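Local coordinates for BF1531-like N-terminal domain-containing protein (Bacteroides fragilis, PDB 3SLR) that is of unknown function but binds magnesium through a HAD-like phosphatase domain and may hydrolyse ester bonds, at residues Ala276-Asn281 with Ala314-Thr319; Ser330-Asp335 with Leu370-Thr375; Asn342-His347 with Val351-Leu356. All coordinates share one frame; numbering follows the deposited sequence.

All three contacts involve the phosphatase domain of this N-terminal part of a longer protein, whose parallel four-stranded sheet runs 305-309, 274-280, 224-227, 331-334. Contact 1 sets helix 313-324 against inner strand 274-280, contact 2 links outermost strand 331-334 through the loop after helix 363-368 to helix 203-217, and contact 3 folds the chain after helix 338-347 back along that helix. Contact 1 closes before contact 2 opens; contact 3 is nested within the loop of contact 2. Centres of contacts 1 and 2 are about 17 Å apart, 1 and 3 about 13 Å, 2 and 3 about 12 Å. Phe333 packs against Ile317 and Val344 on the face contacts 1 and 3 share, while neighbouring Val332 points to the other face, where contact 2 lies.

Contact 1 (Ala276-Asn281 with Ala314-Thr319); sequences AVCSKN and ADNIRT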
loop_
_atom_site.group_PDB
_atom_site.type_symbol
_atom_site.label_atom_id
_atom_site.label_comp_id
_atom_site.label_asym_id
_atom_site.label_seq_id
_atom_site.Cartn_x
_atom_site.Cartn_y
_atom_site.Cartn_z
ATOM N N ALA A 276 -18.632 -9.311 2.008
ATOM C CA ALA A 276 -19.572 -10.007 2.867
ATOM C C ALA A 276 -20.076 -9.050 3.938
ATOM O O ALA A 276 -19.388 -8.090 4.281
ATOM C CB ALA A 276 -18.897 -11.216 3.516
ATOM N N VAL A 277 -21.269 -9.313 4.464
ATOM C CA VAL A 277 -21.793 -8.532 5.577
ATOM C C VAL A 277 -21.845 -9.400 6.832
ATOM O O VAL A 277 -22.171 -10.589 6.762
ATOM C CB VAL A 277 -23.201 -7.935 5.242
ATOM C CG1 VAL A 277 -23.905 -7.452 6.508
ATOM C CG2 VAL A 277 -23.072 -6.793 4.231
ATOM N N CYS A 278 -21.497 -8.809 7.971
ATOM C CA CYS A 278 -21.595 -9.482 9.260
ATOM C C CYS A 278 -22.105 -8.482 10.287
ATOM O O CYS A 278 -21.372 -7.606 10.741
ATOM C CB CYS A 278 -20.236 -10.053 9.699
ATOM S SG CYS A 278 -20.340 -11.089 11.213
ATOM N N SER A 279 -23.384 -8.608 10.630
ATOM C CA SER A 279 -24.083 -7.567 11.367
ATOM C C SER A 279 -24.979 -8.148 12.467
ATOM O O SER A 279 -25.587 -9.203 12.291
ATOM C CB SER A 279 -24.912 -6.731 10.383
ATOM O OG SER A 279 -25.736 -5.772 11.035
ATOM N N LYS A 280 -25.033 -7.458 13.602
ATOM C CA LYS A 280 -25.975 -7.762 14.676
ATOM C C LYS A 280 -27.295 -7.090 14.313
ATOM O O LYS A 280 -27.493 -5.914 14.609
ATOM C CB LYS A 280 -25.454 -7.183 15.995
ATOM C CG LYS A 280 -25.240 -8.173 17.139
ATOM C CD LYS A 280 -24.226 -9.232 16.799
ATOM C CE LYS A 280 -23.650 -9.926 18.045
ATOM N NZ LYS A 280 -22.758 -9.050 18.876
ATOM N N ASN A 281 -28.175 -7.827 13.642
ATOM C CA ASN A 281 -29.450 -7.296 13.173
ATOM C C ASN A 281 -30.362 -8.431 12.739
ATOM O O ASN A 281 -29.904 -9.533 12.418
ATOM C CB ASN A 281 -29.247 -6.364 11.962
ATOM C CG ASN A 281 -29.068 -4.900 12.347
ATOM O OD1 ASN A 281 -28.095 -4.251 11.940
ATOM N ND2 ASN A 281 -30.009 -4.366 13.111
ATOM N N ALA A 314 -17.691 -13.737 15.717
ATOM C CA ALA A 314 -16.659 -14.751 15.488
ATOM C C ALA A 314 -17.249 -15.982 14.796
ATOM O O ALA A 314 -16.724 -16.440 13.776
ATOM C CB ALA A 314 -15.980 -15.138 16.788
ATOM N N ASP A 315 -18.346 -16.512 15.345
ATOM C CA ASP A 315 -19.016 -17.670 14.759
ATOM C C ASP A 315 -19.497 -17.348 13.350
ATOM O O ASP A 315 -19.365 -18.159 12.431
ATOM C CB ASP A 315 -20.216 -18.112 15.610
ATOM C CG ASP A 315 -19.810 -18.830 16.893
ATOM O OD1 ASP A 315 -18.635 -19.215 17.037
ATOM O OD2 ASP A 315 -20.687 -19.027 17.758
ATOM N N ASN A 316 -20.068 -16.154 13.185
ATOM C CA ASN A 316 -20.564 -15.734 11.880
ATOM C C ASN A 316 -19.460 -15.646 10.831
ATOM O O ASN A 316 -19.655 -16.037 9.679
ATOM C CB ASN A 316 -21.340 -14.416 11.992
ATOM C CG ASN A 316 -22.727 -14.607 12.594
ATOM O OD1 ASN A 316 -23.294 -15.700 12.532
ATOM N ND2 ASN A 316 -23.278 -13.543 13.181
ATOM N N ILE A 317 -18.295 -15.155 11.227
ATOM C CA ILE A 317 -17.167 -15.099 10.300
ATOM C C ILE A 317 -16.672 -16.499 9.901
ATOM O O ILE A 317 -16.270 -16.720 8.757
ATOM C CB ILE A 317 -16.040 -14.209 10.827
ATOM C CG1 ILE A 317 -16.517 -12.750 10.828
ATOM C CG2 ILE A 317 -14.773 -14.366 9.966
ATOM C CD1 ILE A 317 -15.574 -11.791 11.525
ATOM N N ARG A 318 -16.715 -17.443 10.831
ATOM C CA ARG A 318 -16.408 -18.822 10.470
ATOM C C ARG A 318 -17.393 -19.317 9.417
ATOM O O ARG A 318 -17.001 -19.961 8.445
ATOM C CB ARG A 318 -16.389 -19.724 11.704
ATOM C CG ARG A 318 -15.357 -19.287 12.732
ATOM C CD ARG A 318 -15.251 -20.257 13.904
ATOM N NE ARG A 318 -14.456 -19.661 14.972
ATOM C CZ ARG A 318 -14.967 -19.056 16.038
ATOM N NH1 ARG A 318 -16.277 -18.983 16.197
ATOM N NH2 ARG A 318 -14.164 -18.535 16.953
ATOM N N THR A 319 -18.670 -18.982 9.591
ATOM C CA THR A 319 -19.691 -19.369 8.627
ATOM C C THR A 319 -19.364 -18.797 7.251
ATOM O O THR A 319 -19.389 -19.505 6.241
ATOM C CB THR A 319 -21.095 -18.923 9.086
ATOM O OG1 THR A 319 -21.442 -19.629 10.283
ATOM C CG2 THR A 319 -22.127 -19.219 8.012
HETATM O O HOH W 1 -23.618 -10.852 14.224
#
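In the HAD-like phosphatase domain, helix 313-324 packs against strand 274-280 of the parallel sheet, where the thiol of Cys278 meets Asn316 and Ile317. The strands 274-280 and 305-309 are neighbours in the sheet, and the helix follows the second of them. Cys278 SG lies 3.6 Å from Asn316 CB and 4.2 Å from Ile317 CG1, so the sulfur meets the aliphatic base of one side chain and the first methylene of the other. With SG anti to the backbone N (chi1 -173°), the sulfur reaches out from the strand toward the helix. The same sulfur-bearing side chain rests on Ile226 of strand 224-227, as does Ile317, which makes the contact part of a continuous apolar layer. Asn316 touches Cys278 through CB, while its amide nitrogen goes to Asn309 OD1. A chi1 of -76°, with CG beside the backbone N, turns the amide toward Asn309 and a water and leaves CB at the sulfur. The bond from Asn316 ND2 to the water oxygen, 2.9 Å long, is weak, and that water in turn weakly approaches Ser279 O. The side chain of Cys278 is about 8 Å from a bound magnesium ion and about 6 Å from that of Asp228, a metal ligand. The contact is therefore apolar packing near the metal site: a buried thiol meets hydrocarbon, while the amide nitrogen of Asn316 bonds to Asn309 and, weakly, to a water.

Contact 2 (Ser330-Asp335 with Leu370-Thr375); sequences SMVFLD and LNLFET
Val332 meets the 370-375 segment with both of its methyl groups, one for each of two neighbouring residues. CG1 of Val332 lies 4.1 Å from Leu372 CD1, and CG2 of Val332 lies 4.0 Å from Phe373 CZ. With CG1 anti to the backbone N (chi1 178°), that methyl turns to Leu372 and CG2 to Phe373. Leu372 offers one of its two terminal methyls, CD1. Phe373 offers the far end of its ring, which the valine methyl approaches obliquely. No hydrogen bond crosses between the two segments. In the next shell, Thr352 and Pro354 lie against Leu372. Strand 331-334 is itself fixed by backbone hydrogen bonds from Val332 to Cys224 and Ile226 of the adjacent parallel strand 224-227, while Met331 and Phe333 bond to Thr352 on the other flank. The apolar residues of 370-375 are presented by a type I beta turn from Asn371 to Glu374, entered where Asn371 leaves the preceding helix with positive phi (44°). Across that turn Asn371 ND2 donates to Glu374 OE1 at 3.0 Å, almost straight at 170°; the acceptor lies in the amide plane, and the carboxylate oxygen is met on its anti side. Asn371 ND2 also bonds to Asp212 on helix 203-217, against which Glu374 packs, and Phe373 O accepts from Arg271. The loop thus bridges the end strand of the phosphatase sheet and helix 203-217. Just past the strand lies Asp335, a residue seen to bind magnesium in this protein, though not in this chain, and salt-bridged here to Lys313. The contact with Val332 is apolar packing alone, whereas polar bonds shape the turn on its far side.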
loop_
_atom_site.group_PDB
_atom_site.type_symbol
_atom_site.label_atom_id
_atom_site.label_comp_id
_atom_site.label_asym_id
_atom_site.label_seq_id
_atom_site.Cartn_x
_atom_site.Cartn_y
_atom_site.Cartn_z
ATOM N N SER A 330 -6.908 -14.215 4.559
ATOM C CA SER A 330 -7.171 -13.453 3.345
ATOM C C SER A 330 -8.335 -12.490 3.559
ATOM O O SER A 330 -8.832 -11.889 2.603
ATOM C CB SER A 330 -7.457 -14.373 2.157
ATOM O OG SER A 330 -8.791 -14.864 2.187
HETATM N N MSE A 331 -8.764 -12.351 4.815
HETATM C CA MSE A 331 -9.959 -11.553 5.140
HETATM C C MSE A 331 -9.662 -10.283 5.914
HETATM O O MSE A 331 -8.759 -10.250 6.756
HETATM C CB MSE A 331 -10.947 -12.390 5.954
HETATM C CG MSE A 331 -11.559 -13.514 5.179
HETATM SE SE MSE A 331 -12.611 -14.715 6.318
HETATM C CE MSE A 331 -13.668 -15.432 4.856
ATOM N N VAL A 332 -10.447 -9.246 5.620
ATOM C CA VAL A 332 -10.406 -7.981 6.341
ATOM C C VAL A 332 -11.802 -7.730 6.915
ATOM O O VAL A 332 -12.787 -7.870 6.216
ATOM C CB VAL A 332 -10.057 -6.819 5.400
ATOM C CG1 VAL A 332 -10.069 -5.500 6.151
ATOM C CG2 VAL A 332 -8.702 -7.037 4.757
ATOM N N PHE A 333 -11.877 -7.375 8.191
ATOM C CA PHE A 333 -13.154 -7.108 8.846
ATOM C C PHE A 333 -13.211 -5.675 9.366
ATOM O O PHE A 333 -12.351 -5.267 10.150
ATOM C CB PHE A 333 -13.352 -8.110 9.995
ATOM C CG PHE A 333 -14.541 -7.815 10.885
ATOM C CD1 PHE A 333 -15.825 -7.759 10.365
ATOM C CD2 PHE A 333 -14.365 -7.643 12.255
ATOM C CE1 PHE A 333 -16.916 -7.512 11.191
ATOM C CE2 PHE A 333 -15.451 -7.397 13.084
ATOM C CZ PHE A 333 -16.720 -7.329 12.555
ATOM N N LEU A 334 -14.222 -4.928 8.919
ATOM C CA LEU A 334 -14.432 -3.535 9.332
ATOM C C LEU A 334 -15.684 -3.372 10.191
ATOM O O LEU A 334 -16.792 -3.690 9.757
ATOM C CB LEU A 334 -14.536 -2.627 8.109
ATOM C CG LEU A 334 -13.297 -2.581 7.205
ATOM C CD1 LEU A 334 -13.577 -1.675 6.003
ATOM C CD2 LEU A 334 -12.093 -2.088 7.973
ATOM N N ASP A 335 -15.496 -2.852 11.403
ATOM C CA ASP A 335 -16.585 -2.672 12.358
ATOM C C ASP A 335 -16.274 -1.458 13.240
ATOM O O ASP A 335 -15.163 -1.311 13.735
ATOM C CB ASP A 335 -16.745 -3.953 13.203
ATOM C CG ASP A 335 -18.062 -4.003 13.957
ATOM O OD1 ASP A 335 -18.458 -2.968 14.543
ATOM O OD2 ASP A 335 -18.699 -5.086 13.972
ATOM N N LEU A 370 -3.090 1.743 5.544
ATOM C CA LEU A 370 -2.870 0.317 5.768
ATOM C C LEU A 370 -2.575 -0.498 4.497
ATOM O O LEU A 370 -2.079 -1.632 4.584
ATOM C CB LEU A 370 -4.091 -0.275 6.481
ATOM C CG LEU A 370 -4.513 0.408 7.787
ATOM C CD1 LEU A 370 -5.750 -0.279 8.374
ATOM C CD2 LEU A 370 -3.381 0.419 8.788
ATOM N N ASN A 371 -2.893 0.060 3.332
ATOM C CA ASN A 371 -2.710 -0.632 2.049
ATOM C C ASN A 371 -3.188 -2.081 2.113
ATOM O O ASN A 371 -2.416 -3.010 1.915
ATOM C CB ASN A 371 -1.239 -0.596 1.631
ATOM C CG ASN A 371 -1.038 -0.989 0.176
ATOM O OD1 ASN A 371 -1.751 -0.519 -0.707
ATOM N ND2 ASN A 371 -0.064 -1.865 -0.075
ATOM N N LEU A 372 -4.470 -2.272 2.388
ATOM C CA LEU A 372 -4.984 -3.600 2.709
ATOM C C LEU A 372 -5.035 -4.550 1.516
ATOM O O LEU A 372 -5.000 -5.778 1.683
ATOM C CB LEU A 372 -6.397 -3.472 3.293
ATOM C CG LEU A 372 -6.499 -2.768 4.651
ATOM C CD1 LEU A 372 -7.917 -2.263 4.897
ATOM C CD2 LEU A 372 -6.055 -3.671 5.765
ATOM N N PHE A 373 -5.148 -3.991 0.319
ATOM C CA PHE A 373 -5.460 -4.793 -0.856
ATOM C C PHE A 373 -4.406 -4.800 -1.958
ATOM O O PHE A 373 -4.737 -4.880 -3.146
ATOM C CB PHE A 373 -6.851 -4.420 -1.390
ATOM C CG PHE A 373 -7.962 -4.793 -0.449
ATOM C CD1 PHE A 373 -8.411 -6.101 -0.372
ATOM C CD2 PHE A 373 -8.521 -3.848 0.394
ATOM C CE1 PHE A 373 -9.421 -6.462 0.512
ATOM C CE2 PHE A 373 -9.541 -4.196 1.277
ATOM C CZ PHE A 373 -9.995 -5.494 1.336
ATOM N N GLU A 374 -3.136 -4.745 -1.562
ATOM C CA GLU A 374 -2.048 -5.002 -2.491
ATOM C C GLU A 374 -2.329 -6.296 -3.210
ATOM O O GLU A 374 -2.846 -7.242 -2.616
ATOM C CB GLU A 374 -0.718 -5.149 -1.749
ATOM C CG GLU A 374 0.487 -5.148 -2.673
ATOM C CD GLU A 374 0.631 -3.819 -3.418
ATOM O OE1 GLU A 374 0.769 -2.764 -2.762
ATOM O OE2 GLU A 374 0.595 -3.825 -4.665
ATOM N N THR A 375 -1.978 -6.355 -4.487
ATOM C CA THR A 375 -2.173 -7.591 -5.228
ATOM C C THR A 375 -1.040 -7.794 -6.229
ATOM O O THR A 375 -0.193 -6.914 -6.399
ATOM C CB THR A 375 -3.554 -7.622 -5.911
ATOM O OG1 THR A 375 -3.808 -8.932 -6.433
ATOM C CG2 THR A 375 -3.637 -6.590 -7.024
#

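Contact 3 (Asn342-His347 with Val351-Leu356); sequences NMVREH and VTVPEL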
loop_
_atom_site.group_PDB
_atom_site.type_symbol
_atom_site.label_atom_id
_atom_site.label_comp_id
_atom_site.label_asym_id
_atom_site.label_seq_id
_atom_site.Cartn_x
_atom_site.Cartn_y
_atom_site.Cartn_z
ATOM N N ASN A 342 -12.360 -6.255 18.789
ATOM C CA ASN A 342 -11.489 -6.952 19.725
ATOM C C ASN A 342 -11.826 -8.429 19.866
ATOM O O ASN A 342 -10.939 -9.277 19.957
ATOM C CB ASN A 342 -11.505 -6.268 21.094
ATOM C CG ASN A 342 -10.760 -4.944 21.091
ATOM O OD1 ASN A 342 -10.221 -4.528 20.066
ATOM N ND2 ASN A 342 -10.735 -4.270 22.236
HETATM N N MSE A 343 -13.109 -8.746 19.870
HETATM C CA MSE A 343 -13.488 -10.143 19.969
HETATM C C MSE A 343 -13.167 -10.926 18.681
HETATM O O MSE A 343 -12.705 -12.066 18.755
HETATM C CB MSE A 343 -14.937 -10.297 20.428
HETATM C CG MSE A 343 -15.955 -10.414 19.325
HETATM SE SE MSE A 343 -16.430 -12.276 19.019
HETATM C CE MSE A 343 -16.844 -12.816 20.848
ATOM N N VAL A 344 -13.373 -10.324 17.508
ATOM C CA VAL A 344 -12.980 -11.010 16.279
ATOM C C VAL A 344 -11.455 -11.200 16.237
ATOM O O VAL A 344 -10.962 -12.246 15.812
ATOM C CB VAL A 344 -13.504 -10.298 15.004
ATOM C CG1 VAL A 344 -12.869 -10.883 13.751
ATOM C CG2 VAL A 344 -15.022 -10.398 14.921
ATOM N N ARG A 345 -10.708 -10.200 16.702
ATOM C CA ARG A 345 -9.251 -10.308 16.752
ATOM C C ARG A 345 -8.793 -11.485 17.587
ATOM O O ARG A 345 -7.897 -12.232 17.189
ATOM C CB ARG A 345 -8.635 -9.055 17.353
ATOM C CG ARG A 345 -8.630 -7.888 16.437
ATOM C CD ARG A 345 -7.518 -6.932 16.807
ATOM N NE ARG A 345 -7.707 -5.674 16.112
ATOM C CZ ARG A 345 -8.387 -4.650 16.612
ATOM N NH1 ARG A 345 -8.912 -4.738 17.825
ATOM N NH2 ARG A 345 -8.528 -3.537 15.910
ATOM N N GLU A 346 -9.393 -11.631 18.764
ATOM C CA GLU A 346 -8.972 -12.666 19.701
ATOM C C GLU A 346 -9.448 -14.041 19.271
ATOM O O GLU A 346 -8.730 -15.027 19.426
ATOM C CB GLU A 346 -9.516 -12.392 21.101
ATOM C CG GLU A 346 -9.204 -11.024 21.667
ATOM C CD GLU A 346 -9.865 -10.812 23.017
ATOM O OE1 GLU A 346 -10.061 -11.813 23.744
ATOM O OE2 GLU A 346 -10.198 -9.650 23.342
ATOM N N HIS A 347 -10.663 -14.111 18.738
ATOM C CA HIS A 347 -11.302 -15.403 18.513
ATOM C C HIS A 347 -11.141 -15.953 17.103
ATOM O O HIS A 347 -11.356 -17.138 16.871
ATOM C CB HIS A 347 -12.775 -15.357 18.932
ATOM C CG HIS A 347 -12.957 -15.251 20.413
ATOM N ND1 HIS A 347 -13.475 -14.132 21.024
ATOM C CD2 HIS A 347 -12.647 -16.115 21.410
ATOM C CE1 HIS A 347 -13.496 -14.317 22.332
ATOM N NE2 HIS A 347 -12.995 -15.509 22.594
ATOM N N VAL A 351 -7.664 -13.071 10.673
ATOM C CA VAL A 351 -8.468 -11.990 10.121
ATOM C C VAL A 351 -7.851 -10.649 10.501
ATOM O O VAL A 351 -7.513 -10.412 11.668
ATOM C CB VAL A 351 -9.937 -12.074 10.589
ATOM C CG1 VAL A 351 -10.754 -10.956 9.977
ATOM C CG2 VAL A 351 -10.532 -13.417 10.212
ATOM N N THR A 352 -7.686 -9.779 9.506
ATOM C CA THR A 352 -7.175 -8.434 9.732
ATOM C C THR A 352 -8.333 -7.534 10.156
ATOM O O THR A 352 -9.349 -7.466 9.482
ATOM C CB THR A 352 -6.476 -7.897 8.471
ATOM O OG1 THR A 352 -5.353 -8.741 8.183
ATOM C CG2 THR A 352 -6.003 -6.446 8.670
ATOM N N VAL A 353 -8.177 -6.883 11.304
ATOM C CA VAL A 353 -9.236 -6.056 11.866
ATOM C C VAL A 353 -8.724 -4.633 12.106
ATOM O O VAL A 353 -8.212 -4.321 13.183
ATOM C CB VAL A 353 -9.756 -6.641 13.193
ATOM C CG1 VAL A 353 -10.984 -5.872 13.655
ATOM C CG2 VAL A 353 -10.084 -8.138 13.037
ATOM N N PRO A 354 -8.850 -3.769 11.094
ATOM C CA PRO A 354 -8.320 -2.406 11.218
ATOM C C PRO A 354 -8.932 -1.637 12.380
ATOM O O PRO A 354 -10.131 -1.750 12.643
ATOM C CB PRO A 354 -8.698 -1.768 9.885
ATOM C CG PRO A 354 -8.640 -2.910 8.931
ATOM C CD PRO A 354 -9.245 -4.075 9.712
ATOM N N GLU A 355 -8.095 -0.867 13.063
ATOM C CA GLU A 355 -8.523 -0.050 14.191
ATOM C C GLU A 355 -9.120 1.252 13.657
ATOM O O GLU A 355 -8.478 2.305 13.688
ATOM C CB GLU A 355 -7.327 0.228 15.110
ATOM C CG GLU A 355 -7.635 1.019 16.371
ATOM C CD GLU A 355 -8.598 0.295 17.297
ATOM O OE1 GLU A 355 -8.639 -0.948 17.276
ATOM O OE2 GLU A 355 -9.320 0.973 18.048
ATOM N N LEU A 356 -10.346 1.170 13.148
ATOM C CA LEU A 356 -11.018 2.342 12.590
ATOM C C LEU A 356 -11.091 3.468 13.614
ATOM O O LEU A 356 -11.358 3.225 14.795
ATOM C CB LEU A 356 -12.436 1.987 12.154
ATOM C CG LEU A 356 -12.630 1.144 10.893
ATOM C CD1 LEU A 356 -14.099 0.794 10.746
ATOM C CD2 LEU A 356 -12.138 1.887 9.660
HETATM O O HOH W 2 -10.524 -2.374 18.409
#
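Helix 338-347 of the HAD-like phosphatase domain is followed by a chain reversal that lays residues 351-356 back along it, and Arg345 and Val344 of the helix grip the returning segment. Arg345 CG lies 3.7 Å from Val353 CB, and Val353 CG1 stands over one face of the guanidinium, offset toward its rim. From this position NH2 of Arg345 serves two acceptors: it bonds to Val353 O at 2.9 Å and forms a salt bridge with Glu355 OE1, also at 2.9 Å. Both oxygens are tilted from the guanidinium plane, and NE adds a weak bond to the same carbonyl. The side chain reaches them because its chain is extended from CG to NE. Glu355, with CG anti to the backbone N (chi1 -177°) and a bend at chi2, crosses the arginine at about a right angle, their flat groups 30° apart; it is also the centre of an inverse gamma turn, and Arg341 holds its OE2. Deeper in, Val344 CG1 packs 4.0 Å from Val353 CG2 and 4.3 Å from Val351 CG1, in the layer that also holds Phe333 and Ile317. At the outer edge a water closes the circuit: it accepts from Arg345 NH1 (2.9 Å to its O) and donates to Glu355 OE1 (2.6 Å).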